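Local atomic coordinates of probable GTP-binding protein EngB (Pyrococcus horikoshii, PDB entry 2CXX), a protein that binds guanine nucleotides as a probable magnesium-dependent GTPase of the EngB family and is predicted to be needed for normal cell division and septation. Residues V90-E103 with I135-F149. Residues are numbered along the deposited sequence; the frame is centred on the assembly and turned at random.
Sequences VDGKAAPEIIKRWE and IKNVQEVINFLAEKF
Lys-148 NZ is gripped by both carboxylate oxygens of Glu-103, 2.9 Å from OE2 and 3.0 Å from OE1, each oxygen offering its syn lone pair. The two side chains come from opposite directions. Lys-148 CG, anti to its carbonyl carbon (chi1 -66°), lies over one face of the Phe-144 ring, offset toward the rim; a bend at chi2 then carries CD past Ile-99 CG2 and on to the extended Glu-103. An alanine in place of Lys-148 would probably leave the Glu-103 carboxylate without its mate across the contact and strip methylene cover from Phe-144 and Ile-99.

Phe-144 buries more surface in this contact than any other residue. With CG anti to the backbone N (chi1 179°), its ring reaches across to Pro-96, whose CB lies 3.6 Å from CD2, while the aliphatic chain of Lys-100 crosses near CZ. Leu-145 lies between Ile-99 and Val-90: Leu-145 CD2 meets Ile-99 CD1 at 3.8 Å, and Leu-145 CD1 lies against Val-90 CG2. Proline suits the first helical turn, where no preceding helix carbonyl awaits an N-H; Pro-96 CG packs 3.8 Å from Val-141 CG1.

At the strand-to-helix turn, Ile-135 CD1 presses to 3.5 Å from Gly-92 CA, where any CB would clash. Gly-92 O is buried under Val-141 CG1 (3.4 Å) with no polar partner. Asp-91 OD1 caps this turn through Ala-94 N, and its OD2 pairs with Lys-131, a predicted GTP-binding residue. The helices, 42° apart, follow neighbouring strands 85-91 and 125-130 of the G-domain sheet; apolar contacts hold them together, and the ion pair probably adds directional pairing at the C-terminal end of both segments.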
loop_
_atom_site.group_PDB
_atom_site.type_symbol
_atom_site.label_atom_id
_atom_site.label_comp_id
_atom_site.label_asym_id
_atom_site.label_seq_id
_atom_site.Cartn_x
_atom_site.Cartn_y
_atom_site.Cartn_z
ATOM N N VAL A 90 -2.481 -0.258 3.940
ATOM C CA VAL A 90 -2.139 -0.728 5.288
ATOM C C VAL A 90 -3.384 -1.234 5.938
ATOM O O VAL A 90 -4.504 -0.878 5.560
ATOM C CB VAL A 90 -1.512 0.340 6.200
ATOM C CG1 VAL A 90 -0.238 0.937 5.465
ATOM C CG2 VAL A 90 -2.492 1.394 6.518
ATOM N N ASP A 91 -3.189 -2.079 6.950
ATOM C CA ASP A 91 -4.310 -2.663 7.674
ATOM C C ASP A 91 -4.415 -1.702 8.879
ATOM O O ASP A 91 -3.563 -1.726 9.730
ATOM C CB ASP A 91 -3.923 -4.097 8.074
ATOM C CG ASP A 91 -4.916 -4.746 9.014
ATOM O OD1 ASP A 91 -5.665 -4.003 9.683
ATOM O OD2 ASP A 91 -4.906 -5.995 9.089
ATOM N N GLY A 92 -5.448 -0.853 8.881
ATOM C CA GLY A 92 -5.598 0.155 9.937
ATOM C C GLY A 92 -5.694 -0.410 11.355
ATOM O O GLY A 92 -5.240 0.215 12.333
ATOM N N LYS A 93 -6.309 -1.581 11.481
ATOM C CA LYS A 93 -6.380 -2.220 12.825
ATOM C C LYS A 93 -5.028 -2.761 13.282
ATOM O O LYS A 93 -4.581 -2.476 14.411
ATOM C CB LYS A 93 -7.395 -3.381 12.850
ATOM C CG LYS A 93 -7.553 -3.912 14.313
ATOM C CD LYS A 93 -8.570 -5.003 14.451
ATOM C CE LYS A 93 -8.711 -5.420 15.946
ATOM N NZ LYS A 93 -7.348 -5.618 16.557
ATOM N N ALA A 94 -4.350 -3.549 12.448
ATOM C CA ALA A 94 -3.089 -4.126 12.852
ATOM C C ALA A 94 -1.833 -3.261 12.849
ATOM O O ALA A 94 -0.977 -3.381 13.735
ATOM C CB ALA A 94 -2.809 -5.428 12.005
ATOM N N ALA A 95 -1.709 -2.411 11.840
ATOM C CA ALA A 95 -0.520 -1.583 11.636
ATOM C C ALA A 95 0.018 -0.829 12.812
ATOM O O ALA A 95 1.212 -0.889 13.074
ATOM C CB ALA A 95 -0.752 -0.607 10.459
ATOM N N PRO A 96 -0.858 -0.154 13.588
ATOM C CA PRO A 96 -0.265 0.563 14.725
ATOM C C PRO A 96 0.320 -0.379 15.798
ATOM O O PRO A 96 1.356 -0.067 16.404
ATOM C CB PRO A 96 -1.438 1.402 15.257
ATOM C CG PRO A 96 -2.357 1.570 14.019
ATOM C CD PRO A 96 -2.281 0.198 13.398
ATOM N N GLU A 97 -0.296 -1.552 15.980
ATOM C CA GLU A 97 0.177 -2.442 17.016
ATOM C C GLU A 97 1.430 -3.146 16.545
ATOM O O GLU A 97 2.314 -3.418 17.336
ATOM C CB GLU A 97 -0.936 -3.423 17.395
ATOM C CG GLU A 97 -2.137 -2.686 17.999
ATOM C CD GLU A 97 -1.721 -1.777 19.153
ATOM O OE1 GLU A 97 -1.160 -2.299 20.142
ATOM O OE2 GLU A 97 -1.924 -0.533 19.061
ATOM N N ILE A 98 1.530 -3.427 15.236
ATOM C CA ILE A 98 2.745 -4.033 14.708
ATOM C C ILE A 98 3.890 -3.021 14.854
ATOM O O ILE A 98 4.984 -3.373 15.258
ATOM C CB ILE A 98 2.551 -4.401 13.225
ATOM C CG1 ILE A 98 1.554 -5.571 13.157
ATOM C CG2 ILE A 98 3.869 -4.819 12.538
ATOM C CD1 ILE A 98 1.105 -5.862 11.734
ATOM N N ILE A 99 3.612 -1.754 14.545
ATOM C CA ILE A 99 4.663 -0.740 14.625
ATOM C C ILE A 99 5.214 -0.695 16.039
ATOM O O ILE A 99 6.404 -0.743 16.207
ATOM C CB ILE A 99 4.140 0.634 14.197
ATOM C CG1 ILE A 99 4.051 0.645 12.675
ATOM C CG2 ILE A 99 5.089 1.797 14.671
ATOM C CD1 ILE A 99 3.226 1.861 12.166
ATOM N N LYS A 100 4.341 -0.707 17.032
ATOM C CA LYS A 100 4.795 -0.646 18.423
ATOM C C LYS A 100 5.674 -1.852 18.861
ATOM O O LYS A 100 6.733 -1.674 19.567
ATOM C CB LYS A 100 3.567 -0.503 19.347
ATOM C CG LYS A 100 2.631 0.700 19.052
ATOM C CD LYS A 100 1.421 0.681 19.949
ATOM C CE LYS A 100 0.384 1.669 19.451
ATOM N NZ LYS A 100 -0.887 1.592 20.252
ATOM N N ARG A 101 5.317 -3.062 18.406
ATOM C CA ARG A 101 6.117 -4.214 18.821
ATOM C C ARG A 101 7.461 -4.246 18.099
ATOM O O ARG A 101 8.473 -4.671 18.677
ATOM C CB ARG A 101 5.385 -5.546 18.618
ATOM C CG ARG A 101 3.993 -5.627 19.230
ATOM C CD ARG A 101 3.555 -7.157 19.189
ATOM N NE ARG A 101 2.164 -7.331 19.539
ATOM C CZ ARG A 101 1.157 -7.207 18.685
ATOM N NH1 ARG A 101 1.416 -6.923 17.429
ATOM N NH2 ARG A 101 -0.098 -7.363 19.113
ATOM N N TRP A 102 7.501 -3.785 16.855
ATOM C CA TRP A 102 8.756 -3.755 16.140
ATOM C C TRP A 102 9.682 -2.690 16.737
ATOM O O TRP A 102 10.891 -2.939 16.935
ATOM C CB TRP A 102 8.480 -3.483 14.635
ATOM C CG TRP A 102 8.091 -4.753 13.871
ATOM C CD1 TRP A 102 7.123 -5.683 14.234
ATOM C CD2 TRP A 102 8.687 -5.258 12.672
ATOM N NE1 TRP A 102 7.094 -6.719 13.335
ATOM C CE2 TRP A 102 8.044 -6.495 12.367
ATOM C CE3 TRP A 102 9.703 -4.802 11.819
ATOM C CZ2 TRP A 102 8.394 -7.257 11.265
ATOM C CZ3 TRP A 102 10.045 -5.581 10.702
ATOM C CH2 TRP A 102 9.388 -6.791 10.444
ATOM N N GLU A 103 9.134 -1.530 17.061
ATOM C CA GLU A 103 9.986 -0.486 17.624
ATOM C C GLU A 103 10.514 -0.989 18.953
ATOM O O GLU A 103 11.687 -0.788 19.230
ATOM C CB GLU A 103 9.238 0.824 17.822
ATOM C CG GLU A 103 8.796 1.508 16.515
ATOM C CD GLU A 103 8.189 2.895 16.781
ATOM O OE1 GLU A 103 7.687 3.070 17.884
ATOM O OE2 GLU A 103 8.203 3.787 15.917
ATOM N N ILE A 135 -11.926 -0.881 12.875
ATOM C CA ILE A 135 -11.272 0.193 13.624
ATOM C C ILE A 135 -12.216 1.058 14.427
ATOM O O ILE A 135 -13.034 1.753 13.868
ATOM C CB ILE A 135 -10.467 1.131 12.646
ATOM C CG1 ILE A 135 -9.568 0.246 11.735
ATOM C CG2 ILE A 135 -9.666 2.143 13.457
ATOM C CD1 ILE A 135 -8.881 0.964 10.624
ATOM N N LYS A 136 -12.068 1.013 15.748
ATOM C CA LYS A 136 -12.906 1.806 16.642
ATOM C C LYS A 136 -12.566 3.295 16.651
ATOM O O LYS A 136 -13.473 4.089 16.783
ATOM C CB LYS A 136 -12.850 1.279 18.076
ATOM C CG LYS A 136 -11.835 1.982 18.943
ATOM C CD LYS A 136 -12.438 2.441 20.300
ATOM C CE LYS A 136 -12.009 3.859 20.694
ATOM N NZ LYS A 136 -12.954 4.933 20.184
ATOM N N ASN A 137 -11.298 3.679 16.490
ATOM C CA ASN A 137 -10.965 5.119 16.464
ATOM C C ASN A 137 -10.042 5.388 15.289
ATOM O O ASN A 137 -8.822 5.435 15.416
ATOM C CB ASN A 137 -10.309 5.564 17.783
ATOM C CG ASN A 137 -10.210 7.123 17.921
ATOM O OD1 ASN A 137 -10.316 7.877 16.937
ATOM N ND2 ASN A 137 -10.008 7.593 19.179
ATOM N N VAL A 138 -10.643 5.592 14.137
ATOM C CA VAL A 138 -9.855 5.779 12.939
ATOM C C VAL A 138 -9.006 7.036 12.974
ATOM O O VAL A 138 -7.877 7.001 12.506
ATOM C CB VAL A 138 -10.756 5.738 11.660
ATOM C CG1 VAL A 138 -11.538 6.989 11.529
ATOM C CG2 VAL A 138 -9.876 5.504 10.463
ATOM N N GLN A 139 -9.520 8.134 13.524
ATOM C CA GLN A 139 -8.729 9.351 13.603
ATOM C C GLN A 139 -7.451 9.140 14.391
ATOM O O GLN A 139 -6.369 9.638 14.031
ATOM C CB GLN A 139 -9.548 10.490 14.242
ATOM C CG GLN A 139 -8.896 11.856 14.028
ATOM C CD GLN A 139 -8.575 12.147 12.561
ATOM O OE1 GLN A 139 -9.465 12.098 11.694
ATOM N NE2 GLN A 139 -7.287 12.462 12.268
ATOM N N GLU A 140 -7.571 8.380 15.467
ATOM C CA GLU A 140 -6.437 8.076 16.309
ATOM C C GLU A 140 -5.454 7.224 15.549
ATOM O O GLU A 140 -4.252 7.436 15.664
ATOM C CB GLU A 140 -6.902 7.333 17.586
ATOM C CG GLU A 140 -5.790 6.817 18.472
ATOM C CD GLU A 140 -6.347 5.906 19.602
ATOM O OE1 GLU A 140 -5.548 5.256 20.315
ATOM O OE2 GLU A 140 -7.596 5.842 19.765
ATOM N N VAL A 141 -5.942 6.270 14.743
ATOM C CA VAL A 141 -5.014 5.410 13.995
ATOM C C VAL A 141 -4.229 6.254 12.962
ATOM O O VAL A 141 -2.995 6.147 12.825
ATOM C CB VAL A 141 -5.822 4.276 13.295
ATOM C CG1 VAL A 141 -5.011 3.565 12.155
ATOM C CG2 VAL A 141 -6.219 3.244 14.360
ATOM N N ILE A 142 -4.960 7.068 12.233
ATOM C CA ILE A 142 -4.361 7.914 11.204
ATOM C C ILE A 142 -3.399 8.921 11.831
ATOM O O ILE A 142 -2.352 9.195 11.266
ATOM C CB ILE A 142 -5.475 8.606 10.400
ATOM C CG1 ILE A 142 -6.166 7.531 9.529
ATOM C CG2 ILE A 142 -4.931 9.766 9.635
ATOM C CD1 ILE A 142 -7.234 8.045 8.620
ATOM N N ASN A 143 -3.693 9.429 13.021
ATOM C CA ASN A 143 -2.769 10.382 13.623
ATOM C C ASN A 143 -1.505 9.678 14.022
ATOM O O ASN A 143 -0.414 10.243 13.900
ATOM C CB ASN A 143 -3.346 11.053 14.863
ATOM C CG ASN A 143 -4.421 12.065 14.525
ATOM O OD1 ASN A 143 -4.524 12.522 13.385
ATOM N ND2 ASN A 143 -5.201 12.451 15.510
ATOM N N PHE A 144 -1.631 8.437 14.507
ATOM C CA PHE A 144 -0.461 7.662 14.913
ATOM C C PHE A 144 0.421 7.369 13.691
ATOM O O PHE A 144 1.645 7.539 13.726
ATOM C CB PHE A 144 -0.942 6.316 15.567
ATOM C CG PHE A 144 0.157 5.418 15.993
ATOM C CD1 PHE A 144 0.769 5.592 17.230
ATOM C CD2 PHE A 144 0.597 4.391 15.158
ATOM C CE1 PHE A 144 1.788 4.756 17.617
ATOM C CE2 PHE A 144 1.597 3.562 15.517
ATOM C CZ PHE A 144 2.216 3.723 16.756
ATOM N N LEU A 145 -0.205 6.900 12.610
ATOM C CA LEU A 145 0.530 6.549 11.417
ATOM C C LEU A 145 1.181 7.790 10.834
ATOM O O LEU A 145 2.285 7.724 10.324
ATOM C CB LEU A 145 -0.419 5.894 10.379
ATOM C CG LEU A 145 -1.087 4.557 10.746
ATOM C CD1 LEU A 145 -1.898 4.016 9.569
ATOM C CD2 LEU A 145 -0.006 3.587 11.089
ATOM N N ALA A 146 0.501 8.929 10.896
ATOM C CA ALA A 146 1.082 10.143 10.328
ATOM C C ALA A 146 2.368 10.496 11.076
ATOM O O ALA A 146 3.370 10.817 10.458
ATOM C CB ALA A 146 0.071 11.306 10.368
ATOM N N GLU A 147 2.360 10.383 12.407
ATOM C CA GLU A 147 3.555 10.683 13.181
ATOM C C GLU A 147 4.686 9.662 12.852
ATOM O O GLU A 147 5.832 10.053 12.677
ATOM C CB GLU A 147 3.162 10.646 14.675
ATOM C CG GLU A 147 4.098 11.346 15.658
ATOM C CD GLU A 147 5.285 10.542 16.033
ATOM O OE1 GLU A 147 5.153 9.319 16.140
ATOM O OE2 GLU A 147 6.372 11.135 16.252
ATOM N N LYS A 148 4.353 8.370 12.726
ATOM C CA LYS A 148 5.392 7.367 12.459
ATOM C C LYS A 148 5.957 7.440 11.034
ATOM O O LYS A 148 7.143 7.139 10.806
ATOM C CB LYS A 148 4.833 5.951 12.716
ATOM C CG LYS A 148 4.495 5.683 14.200
ATOM C CD LYS A 148 5.750 5.665 15.027
ATOM C CE LYS A 148 5.435 5.709 16.516
ATOM N NZ LYS A 148 6.686 5.850 17.343
ATOM N N PHE A 149 5.109 7.834 10.088
ATOM C CA PHE A 149 5.513 7.936 8.667
ATOM C C PHE A 149 6.150 9.320 8.341
ATOM O O PHE A 149 6.568 9.548 7.222
ATOM C CB PHE A 149 4.291 7.811 7.767
ATOM C CG PHE A 149 3.740 6.404 7.612
ATOM C CD1 PHE A 149 4.124 5.355 8.476
ATOM C CD2 PHE A 149 2.741 6.158 6.629
ATOM C CE1 PHE A 149 3.530 4.112 8.369
ATOM C CE2 PHE A 149 2.127 4.901 6.526
ATOM C CZ PHE A 149 2.517 3.876 7.396
#